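PDB 2OR0: hydroxylase from Rhodococcus sp., which probably acts as a flavin-dependent hydroxylase of the acyl-CoA dehydrogenase-like fold, using reduced flavin and molecular oxygen to put one oxygen atom into its substrate. Local coordinates for residues Q117-G122 and C161-L166; G61-L66 and D126-S131; A343-A348 and A384-G389. One frame throughout, in Å; residues are numbered along the deposited sequence.

Contact 1. Residues Q117-G122 and C161-L166; sequences QEEIWG and CQWAFL
Ile120 lies over one face of the Trp163 indole, its CG1 methylene facing the ring almost squarely. The closest pair is Ile120 CG1 to Trp163 CD2 at 3.6 Å, and a CH-pi contact runs from Ile120 CG1 to the centroid of the five-membered ring at 3.7 Å, only 12° off the ring normal. With CG1 beside its own backbone N (chi1 -63°), the isoleucine turns this branch to the indole, and CD1 continues toward CG and CD2 of Trp163; CG2 instead rests on the ring of Trp121 next door. Glu119 meets the benzo end: its extended chain crosses the indole at about a right angle, Glu119 CB standing 4.1 Å from Trp163 CH2, while its carboxylate reaches past to a salt bridge with Arg223. The polar edge of the indole is served by water. In the ring plane, one water accepts from Trp163 NE1 at 2.8 Å and donates to Glu119 O at 3.0 Å, so the indole N-H and a carbonyl of the last helical turn are joined through a single molecule. Ile186 and Pro188 of strand 182-188 and Met129 of strand 129-130 also touch the tryptophan, and Leu109 of helix 105-109 touches Ile120; helix 114-121 is thereby packed against the beta sheet through strand 163-170.

Contact 2. Residues G61-L66 and D126-S131; sequences GAIRLL and DTWMAS
Ile63 meets the Trp128 indole obliquely, its CG1 above the rim by NE1, CE2 and CZ2 and its CG2 by CD1, not over the middle. Ile63 CG1 is 3.5 Å from Trp128 NE1 and 3.6 Å from Trp128 CE2, while the other branch, Ile63 CG2, approaches CD1 of the same ring at 3.7 Å. The two branches lie side by side along the rim that carries NE1, and the CH-pi contact of Ile63 CG2 with the five-membered ring is off-centre, 30° from the ring normal. The two side chains cross at about a right angle. Arg58 adds a cation-pi interaction to Trp128, and Val102 of helix 93-102 touches both Ile63 and Trp128.

The second flat group is the Arg64 guanidinium. Asp126 OD1 sits over one of its faces, nearest Arg64 NE at 3.4 Å, with the carboxylate and guanidinium planes 53° apart. The arginine chain bends at chi3 (-58°), and Asp126 OD1 also lies 3.6 Å from Arg64 CD. Farther along, Asp126 OD2 is 4.0 Å from Arg64 NH1. Around the pair, Arg64 touches Tyr74, and Asp126 takes Asp124 OD1 as acceptor for its backbone N-H.

The segment 61-66 leaves helix 51-60 through a Schellman motif at Gly61, whose positive phi suits glycine, and this turn delivers Ile63 and Arg64 to the chain leading into strand 129-130. Since the carboxylate oxygen lies well out of the guanidinium plane, no N-H of Arg64 points at it: the salt bridge rests on charge alone and is probably less directional than an in-plane pair, whereas Ile63 and Trp128 supply the apolar half of the contact.

Contact 3. Residues A343-A348 and A384-G389; sequences AAAWRA and AVHVPG. With ACT (acetate ion), chain F.
Trp346 donates the one hydrogen bond between the segments, both in the acyl-CoA dehydrogenase C-terminal domain region, from its NE1 to the backbone oxygen His386 O at 2.8 Å. The bond is nearly straight, 173° at the hydrogen, and the oxygen lies at the indole edge, 4° out of the ring plane. A CH-pi contact comes next: Ala345 CB stands over one face of the His386 imidazole, 3.3 Å from His386 CD2. The ring's rotation is fixed by its two nitrogens, ND1 bonded to Gly380 O and NE2 to Thr259 OG1. Apolar packing completes the join, with Trp346 CZ2 3.8 Å from Pro388 CD and the two side chains crossing at about a right angle. An acetate ion, probably from the crystallisation liquor, lies beside Pro388 and accepts through its O a hydrogen bond from Gly389 N at 3.0 Å. A phenylalanine in place of Trp346 would probably leave His386 O without its N-H donor and weaken the hold on the chain before helix 389-399. The straight bond thus satisfies the His386 carbonyl, at the end of 3-10 segment 384-386, and ties it to helix 331-356, while Ala345 on the imidazole and the indole on Pro388 add apolar contact.

In the fold
From the N terminus, segment 61-66 follows helix 51-60; contact 2 joins it to 126-131 across a largely helical span. Before that loop closes, helix 114-121 opens contact 1, which closes at 161-166 after a span rich in strand. The two therefore cross along the chain, and they touch in space: strands 129-130 and 163-170 are parallel neighbours, with probable backbone hydrogen bonds between Ala130 and both Trp163 and Phe165. Together they tie N-terminal helical parts to the sheet. Contact 3 follows in series, closing a shorter loop through helix 370-381 within the C-terminal helices, on the opposite side of the chain's centre, about 30 Å from contact 1 between centres.

Contact 1. Residues Q117-G122 and C161-L166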
loop_
_atom_site.group_PDB
_atom_site.type_symbol
_atom_site.label_atom_id
_atom_site.label_comp_id
_atom_site.label_asym_id
_atom_site.label_seq_id
_atom_site.Cartn_x
_atom_site.Cartn_y
_atom_site.Cartn_z
ATOM N N GLN A 117 -6.677 18.167 -9.311
ATOM C CA GLN A 117 -6.374 18.277 -7.882
ATOM C C GLN A 117 -7.429 19.162 -7.221
ATOM O O GLN A 117 -7.875 18.890 -6.106
ATOM C CB GLN A 117 -4.970 18.865 -7.640
ATOM C CG GLN A 117 -3.820 18.189 -8.382
ATOM C CD GLN A 117 -2.457 18.662 -7.892
ATOM O OE1 GLN A 117 -2.273 18.923 -6.700
ATOM N NE2 GLN A 117 -1.500 18.765 -8.800
ATOM N N GLU A 118 -7.823 20.220 -7.934
ATOM C CA GLU A 118 -8.843 21.160 -7.471
ATOM C C GLU A 118 -10.215 20.478 -7.459
ATOM O O GLU A 118 -10.983 20.624 -6.506
ATOM C CB GLU A 118 -8.817 22.419 -8.368
ATOM C CG GLU A 118 -9.772 23.568 -7.989
ATOM C CD GLU A 118 -9.692 23.998 -6.510
ATOM O OE1 GLU A 118 -8.581 24.021 -5.929
ATOM O OE2 GLU A 118 -10.758 24.335 -5.933
ATOM N N GLU A 119 -10.520 19.705 -8.497
ATOM C CA GLU A 119 -11.780 18.942 -8.520
ATOM C C GLU A 119 -11.913 17.977 -7.331
ATOM O O GLU A 119 -12.978 17.878 -6.698
ATOM C CB GLU A 119 -11.915 18.173 -9.836
ATOM C CG GLU A 119 -12.270 19.054 -11.022
ATOM C CD GLU A 119 -12.223 18.310 -12.341
ATOM O OE1 GLU A 119 -11.599 17.228 -12.418
ATOM O OE2 GLU A 119 -12.811 18.816 -13.314
ATOM N N ILE A 120 -10.819 17.283 -7.013
ATOM C CA ILE A 120 -10.823 16.267 -5.952
ATOM C C ILE A 120 -10.759 16.864 -4.549
ATOM O O ILE A 120 -11.540 16.483 -3.661
ATOM C CB ILE A 120 -9.692 15.211 -6.207
ATOM C CG1 ILE A 120 -9.991 14.482 -7.537
ATOM C CG2 ILE A 120 -9.529 14.253 -4.997
ATOM C CD1 ILE A 120 -8.952 13.497 -7.997
ATOM N N TRP A 121 -9.846 17.810 -4.348
ATOM C CA TRP A 121 -9.604 18.362 -3.006
ATOM C C TRP A 121 -10.150 19.776 -2.774
ATOM O O TRP A 121 -10.218 20.231 -1.628
ATOM C CB TRP A 121 -8.103 18.362 -2.702
ATOM C CG TRP A 121 -7.479 17.009 -2.562
ATOM C CD1 TRP A 121 -8.006 15.908 -1.914
ATOM C CD2 TRP A 121 -6.205 16.608 -3.063
ATOM N NE1 TRP A 121 -7.124 14.856 -1.989
ATOM C CE2 TRP A 121 -6.012 15.258 -2.687
ATOM C CE3 TRP A 121 -5.201 17.257 -3.791
ATOM C CZ2 TRP A 121 -4.859 14.555 -3.014
ATOM C CZ3 TRP A 121 -4.060 16.562 -4.120
ATOM C CH2 TRP A 121 -3.895 15.215 -3.726
ATOM N N GLY A 122 -10.515 20.460 -3.862
ATOM C CA GLY A 122 -11.019 21.849 -3.814
ATOM C C GLY A 122 -12.022 22.153 -2.716
ATOM O O GLY A 122 -11.821 23.075 -1.933
ATOM N N CYS A 161 -14.316 5.949 -0.865
ATOM C CA CYS A 161 -13.675 6.814 -1.837
ATOM C C CYS A 161 -14.711 7.417 -2.794
ATOM O O CYS A 161 -15.732 6.784 -3.101
ATOM C CB CYS A 161 -12.621 6.040 -2.620
ATOM S SG CYS A 161 -11.256 5.370 -1.588
ATOM N N GLN A 162 -14.434 8.635 -3.256
ATOM C CA GLN A 162 -15.340 9.368 -4.144
ATOM C C GLN A 162 -14.768 9.537 -5.546
ATOM O O GLN A 162 -15.433 10.065 -6.431
ATOM C CB GLN A 162 -15.747 10.712 -3.514
ATOM C CG GLN A 162 -16.810 10.566 -2.386
ATOM C CD GLN A 162 -18.083 9.814 -2.846
ATOM O OE1 GLN A 162 -18.714 10.171 -3.862
ATOM N NE2 GLN A 162 -18.467 8.777 -2.090
ATOM N N TRP A 163 -13.536 9.081 -5.739
ATOM C CA TRP A 163 -12.874 9.078 -7.035
ATOM C C TRP A 163 -12.052 7.782 -7.135
ATOM O O TRP A 163 -11.735 7.168 -6.114
ATOM C CB TRP A 163 -11.932 10.281 -7.184
ATOM C CG TRP A 163 -12.625 11.638 -7.213
ATOM C CD1 TRP A 163 -13.143 12.319 -6.147
ATOM C CD2 TRP A 163 -12.873 12.451 -8.365
ATOM N NE1 TRP A 163 -13.695 13.510 -6.562
ATOM C CE2 TRP A 163 -13.550 13.614 -7.919
ATOM C CE3 TRP A 163 -12.594 12.311 -9.734
ATOM C CZ2 TRP A 163 -13.951 14.634 -8.796
ATOM C CZ3 TRP A 163 -12.970 13.332 -10.602
ATOM C CH2 TRP A 163 -13.644 14.477 -10.125
ATOM N N ALA A 164 -11.687 7.394 -8.353
ATOM C CA ALA A 164 -10.802 6.250 -8.549
ATOM C C ALA A 164 -9.689 6.639 -9.468
ATOM O O ALA A 164 -9.907 7.400 -10.405
ATOM C CB ALA A 164 -11.554 5.076 -9.136
ATOM N N PHE A 165 -8.510 6.097 -9.183
ATOM C CA PHE A 165 -7.319 6.236 -9.986
ATOM C C PHE A 165 -7.080 4.873 -10.635
ATOM O O PHE A 165 -6.725 3.930 -9.937
ATOM C CB PHE A 165 -6.160 6.523 -9.034
ATOM C CG PHE A 165 -5.191 7.562 -9.520
ATOM C CD1 PHE A 165 -4.528 8.396 -8.595
ATOM C CD2 PHE A 165 -4.923 7.727 -10.874
ATOM C CE1 PHE A 165 -3.628 9.377 -9.027
ATOM C CE2 PHE A 165 -4.011 8.724 -11.302
ATOM C CZ PHE A 165 -3.380 9.536 -10.373
ATOM N N LEU A 166 -7.263 4.729 -11.943
ATOM C CA LEU A 166 -7.230 3.388 -12.543
ATOM C C LEU A 166 -6.244 3.296 -13.673
ATOM O O LEU A 166 -5.996 4.294 -14.347
ATOM C CB LEU A 166 -8.619 3.007 -13.076
ATOM C CG LEU A 166 -9.788 3.119 -12.102
ATOM C CD1 LEU A 166 -11.148 3.114 -12.866
ATOM C CD2 LEU A 166 -9.697 1.994 -11.022
HETATM O O HOH W 1 -14.480 15.794 -5.096
#

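Contact 2. Residues G61-L66 and D126-S131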
loop_
_atom_site.group_PDB
_atom_site.type_symbol
_atom_site.label_atom_id
_atom_site.label_comp_id
_atom_site.label_asym_id
_atom_site.label_seq_id
_atom_site.Cartn_x
_atom_site.Cartn_y
_atom_site.Cartn_z
ATOM N N GLY A 61 -5.842 12.365 9.966
ATOM C CA GLY A 61 -5.011 12.934 8.914
ATOM C C GLY A 61 -4.100 11.939 8.202
ATOM O O GLY A 61 -3.255 12.339 7.408
ATOM N N ALA A 62 -4.246 10.644 8.473
ATOM C CA ALA A 62 -3.368 9.638 7.836
ATOM C C ALA A 62 -3.301 9.671 6.301
ATOM O O ALA A 62 -2.233 9.461 5.720
ATOM C CB ALA A 62 -3.713 8.235 8.311
ATOM N N ILE A 63 -4.428 9.914 5.639
ATOM C CA ILE A 63 -4.444 9.925 4.176
ATOM C C ILE A 63 -3.824 11.212 3.608
ATOM O O ILE A 63 -3.393 11.242 2.455
ATOM C CB ILE A 63 -5.876 9.682 3.635
ATOM C CG1 ILE A 63 -6.488 8.431 4.295
ATOM C CG2 ILE A 63 -5.913 9.648 2.091
ATOM C CD1 ILE A 63 -5.711 7.138 4.088
ATOM N N ARG A 64 -3.735 12.257 4.433
ATOM C CA ARG A 64 -3.103 13.508 4.023
ATOM C C ARG A 64 -1.575 13.560 4.202
ATOM O O ARG A 64 -0.921 14.579 3.870
ATOM C CB ARG A 64 -3.775 14.664 4.752
ATOM C CG ARG A 64 -5.149 14.978 4.147
ATOM C CD ARG A 64 -5.770 16.204 4.759
ATOM N NE ARG A 64 -5.914 16.050 6.199
ATOM C CZ ARG A 64 -6.653 16.847 6.960
ATOM N NH1 ARG A 64 -7.330 17.862 6.401
ATOM N NH2 ARG A 64 -6.718 16.628 8.278
ATOM N N LEU A 65 -1.007 12.459 4.695
ATOM C CA LEU A 65 0.442 12.337 4.899
ATOM C C LEU A 65 1.290 12.803 3.719
ATOM O O LEU A 65 2.250 13.557 3.903
ATOM C CB LEU A 65 0.831 10.903 5.301
ATOM C CG LEU A 65 0.508 10.467 6.740
ATOM C CD1 LEU A 65 0.631 8.946 6.889
ATOM C CD2 LEU A 65 1.393 11.184 7.744
ATOM N N LEU A 66 0.932 12.371 2.513
ATOM C CA LEU A 66 1.716 12.669 1.324
ATOM C C LEU A 66 0.988 13.654 0.403
ATOM O O LEU A 66 1.346 13.803 -0.760
ATOM C CB LEU A 66 2.037 11.380 0.562
ATOM C CG LEU A 66 2.751 10.247 1.320
ATOM C CD1 LEU A 66 2.760 8.994 0.455
ATOM C CD2 LEU A 66 4.189 10.652 1.768
ATOM N N ASP A 126 -10.363 16.076 2.463
ATOM C CA ASP A 126 -10.467 14.708 2.953
ATOM C C ASP A 126 -11.185 13.756 1.992
ATOM O O ASP A 126 -11.655 12.692 2.404
ATOM C CB ASP A 126 -11.139 14.673 4.331
ATOM C CG ASP A 126 -10.196 15.085 5.449
ATOM O OD1 ASP A 126 -8.986 14.776 5.362
ATOM O OD2 ASP A 126 -10.673 15.714 6.416
ATOM N N THR A 127 -11.246 14.138 0.722
ATOM C CA THR A 127 -11.796 13.297 -0.335
ATOM C C THR A 127 -10.746 12.258 -0.701
ATOM O O THR A 127 -9.588 12.616 -0.986
ATOM C CB THR A 127 -12.161 14.148 -1.583
ATOM O OG1 THR A 127 -13.150 15.111 -1.214
ATOM C CG2 THR A 127 -12.717 13.282 -2.705
ATOM N N TRP A 128 -11.148 10.983 -0.687
ATOM C CA TRP A 128 -10.244 9.863 -0.998
ATOM C C TRP A 128 -10.399 9.329 -2.413
ATOM O O TRP A 128 -11.506 9.332 -2.980
ATOM C CB TRP A 128 -10.466 8.687 -0.040
ATOM C CG TRP A 128 -10.176 8.957 1.392
ATOM C CD1 TRP A 128 -9.608 10.088 1.935
ATOM C CD2 TRP A 128 -10.401 8.053 2.490
ATOM N NE1 TRP A 128 -9.504 9.954 3.304
ATOM C CE2 TRP A 128 -9.974 8.715 3.671
ATOM C CE3 TRP A 128 -10.927 6.754 2.590
ATOM C CZ2 TRP A 128 -10.052 8.112 4.947
ATOM C CZ3 TRP A 128 -11.020 6.156 3.860
ATOM C CH2 TRP A 128 -10.569 6.840 5.019
HETATM N N MSE A 129 -9.276 8.848 -2.959
HETATM C CA MSE A 129 -9.256 8.119 -4.211
HETATM C C MSE A 129 -8.992 6.629 -3.956
HETATM O O MSE A 129 -8.140 6.271 -3.126
HETATM C CB MSE A 129 -8.183 8.659 -5.154
HETATM C CG MSE A 129 -8.375 10.102 -5.588
HETATM SE SE MSE A 129 -6.688 10.764 -6.243
HETATM C CE MSE A 129 -6.159 11.450 -4.473
ATOM N N ALA A 130 -9.716 5.790 -4.705
ATOM C CA ALA A 130 -9.521 4.333 -4.755
ATOM C C ALA A 130 -8.647 3.953 -5.932
ATOM O O ALA A 130 -8.497 4.723 -6.891
ATOM C CB ALA A 130 -10.885 3.593 -4.852
ATOM N N SER A 131 -8.046 2.776 -5.838
ATOM C CA SER A 131 -7.236 2.131 -6.858
ATOM C C SER A 131 -8.106 1.087 -7.589
ATOM O O SER A 131 -9.324 1.017 -7.386
ATOM C CB SER A 131 -6.041 1.431 -6.160
ATOM O OG SER A 131 -6.492 0.404 -5.252
#

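Contact 3. Residues A343-A348 and A384-G389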
loop_
_atom_site.group_PDB
_atom_site.type_symbol
_atom_site.label_atom_id
_atom_site.label_comp_id
_atom_site.label_asym_id
_atom_site.label_seq_id
_atom_site.Cartn_x
_atom_site.Cartn_y
_atom_site.Cartn_z
ATOM N N ALA A 343 11.728 -8.387 -1.137
ATOM C CA ALA A 343 12.359 -9.243 -0.094
ATOM C C ALA A 343 11.874 -8.924 1.314
ATOM O O ALA A 343 11.721 -9.845 2.148
ATOM C CB ALA A 343 13.877 -9.110 -0.154
ATOM N N ALA A 344 11.654 -7.636 1.599
ATOM C CA ALA A 344 11.159 -7.228 2.906
ATOM C C ALA A 344 9.760 -7.817 3.209
ATOM O O ALA A 344 9.515 -8.268 4.328
ATOM C CB ALA A 344 11.123 -5.710 3.039
ATOM N N ALA A 345 8.845 -7.777 2.230
ATOM C CA ALA A 345 7.517 -8.395 2.416
ATOM C C ALA A 345 7.640 -9.906 2.695
ATOM O O ALA A 345 7.047 -10.416 3.645
ATOM C CB ALA A 345 6.607 -8.143 1.201
ATOM N N TRP A 346 8.430 -10.599 1.886
ATOM C CA TRP A 346 8.543 -12.036 1.992
ATOM C C TRP A 346 9.167 -12.487 3.341
ATOM O O TRP A 346 8.685 -13.439 3.970
ATOM C CB TRP A 346 9.352 -12.603 0.824
ATOM C CG TRP A 346 8.526 -12.715 -0.472
ATOM C CD1 TRP A 346 8.131 -11.675 -1.319
ATOM C CD2 TRP A 346 7.992 -13.921 -1.050
ATOM N NE1 TRP A 346 7.421 -12.194 -2.401
ATOM C CE2 TRP A 346 7.305 -13.555 -2.244
ATOM C CE3 TRP A 346 8.048 -15.278 -0.686
ATOM C CZ2 TRP A 346 6.683 -14.496 -3.066
ATOM C CZ3 TRP A 346 7.411 -16.227 -1.512
ATOM C CH2 TRP A 346 6.743 -15.821 -2.685
ATOM N N ARG A 347 10.232 -11.792 3.749
ATOM C CA ARG A 347 10.945 -12.064 4.996
ATOM C C ARG A 347 9.993 -11.974 6.192
ATOM O O ARG A 347 9.992 -12.840 7.052
ATOM C CB ARG A 347 12.143 -11.086 5.159
ATOM C CG ARG A 347 13.133 -11.459 6.300
ATOM C CD ARG A 347 14.299 -10.441 6.389
ATOM N NE ARG A 347 14.968 -10.267 5.090
ATOM C CZ ARG A 347 14.874 -9.185 4.312
ATOM N NH1 ARG A 347 14.161 -8.127 4.685
ATOM N NH2 ARG A 347 15.504 -9.159 3.162
ATOM N N ALA A 348 9.189 -10.926 6.213
ATOM C CA ALA A 348 8.289 -10.624 7.316
ATOM C C ALA A 348 7.163 -11.646 7.359
ATOM O O ALA A 348 6.835 -12.180 8.422
ATOM C CB ALA A 348 7.742 -9.231 7.145
ATOM N N ALA A 384 0.555 -7.694 -6.565
ATOM C CA ALA A 384 1.494 -7.712 -7.697
ATOM C C ALA A 384 2.848 -7.114 -7.356
ATOM O O ALA A 384 3.862 -7.534 -7.917
ATOM C CB ALA A 384 0.863 -6.961 -8.939
ATOM N N VAL A 385 2.883 -6.150 -6.433
ATOM C CA VAL A 385 4.171 -5.537 -6.059
ATOM C C VAL A 385 5.056 -6.465 -5.231
ATOM O O VAL A 385 6.216 -6.130 -4.971
ATOM C CB VAL A 385 4.074 -4.135 -5.364
ATOM C CG1 VAL A 385 3.378 -3.133 -6.265
ATOM C CG2 VAL A 385 3.376 -4.230 -4.022
ATOM N N HIS A 386 4.532 -7.634 -4.858
ATOM C CA HIS A 386 5.350 -8.634 -4.188
ATOM C C HIS A 386 5.842 -9.787 -5.039
ATOM O O HIS A 386 6.583 -10.622 -4.521
ATOM C CB HIS A 386 4.656 -9.132 -2.913
ATOM C CG HIS A 386 4.356 -8.028 -1.951
ATOM N ND1 HIS A 386 3.121 -7.852 -1.370
ATOM C CD2 HIS A 386 5.124 -6.999 -1.523
ATOM C CE1 HIS A 386 3.152 -6.780 -0.599
ATOM N NE2 HIS A 386 4.358 -6.244 -0.682
ATOM N N VAL A 387 5.468 -9.849 -6.327
ATOM C CA VAL A 387 6.004 -10.902 -7.201
ATOM C C VAL A 387 7.517 -10.675 -7.266
ATOM O O VAL A 387 7.939 -9.567 -7.594
ATOM C CB VAL A 387 5.333 -10.931 -8.637
ATOM C CG1 VAL A 387 6.036 -11.925 -9.594
ATOM C CG2 VAL A 387 3.820 -11.268 -8.533
ATOM N N PRO A 388 8.329 -11.695 -6.885
ATOM C CA PRO A 388 9.772 -11.536 -6.787
ATOM C C PRO A 388 10.658 -11.872 -7.996
ATOM O O PRO A 388 11.711 -11.259 -8.145
ATOM C CB PRO A 388 10.122 -12.489 -5.621
ATOM C CG PRO A 388 9.170 -13.667 -5.854
ATOM C CD PRO A 388 7.894 -13.031 -6.386
ATOM N N GLY A 389 10.282 -12.859 -8.817
ATOM C CA GLY A 389 11.238 -13.453 -9.752
ATOM C C GLY A 389 11.874 -12.464 -10.745
ATOM O O GLY A 389 13.084 -12.308 -10.760
HETATM C C ACT F . 7.731 -15.393 -8.782
HETATM O O ACT F . 8.100 -14.727 -9.720
HETATM O OXT ACT F . 6.577 -15.069 -8.367
HETATM C CH3 ACT F . 8.568 -16.509 -8.230
#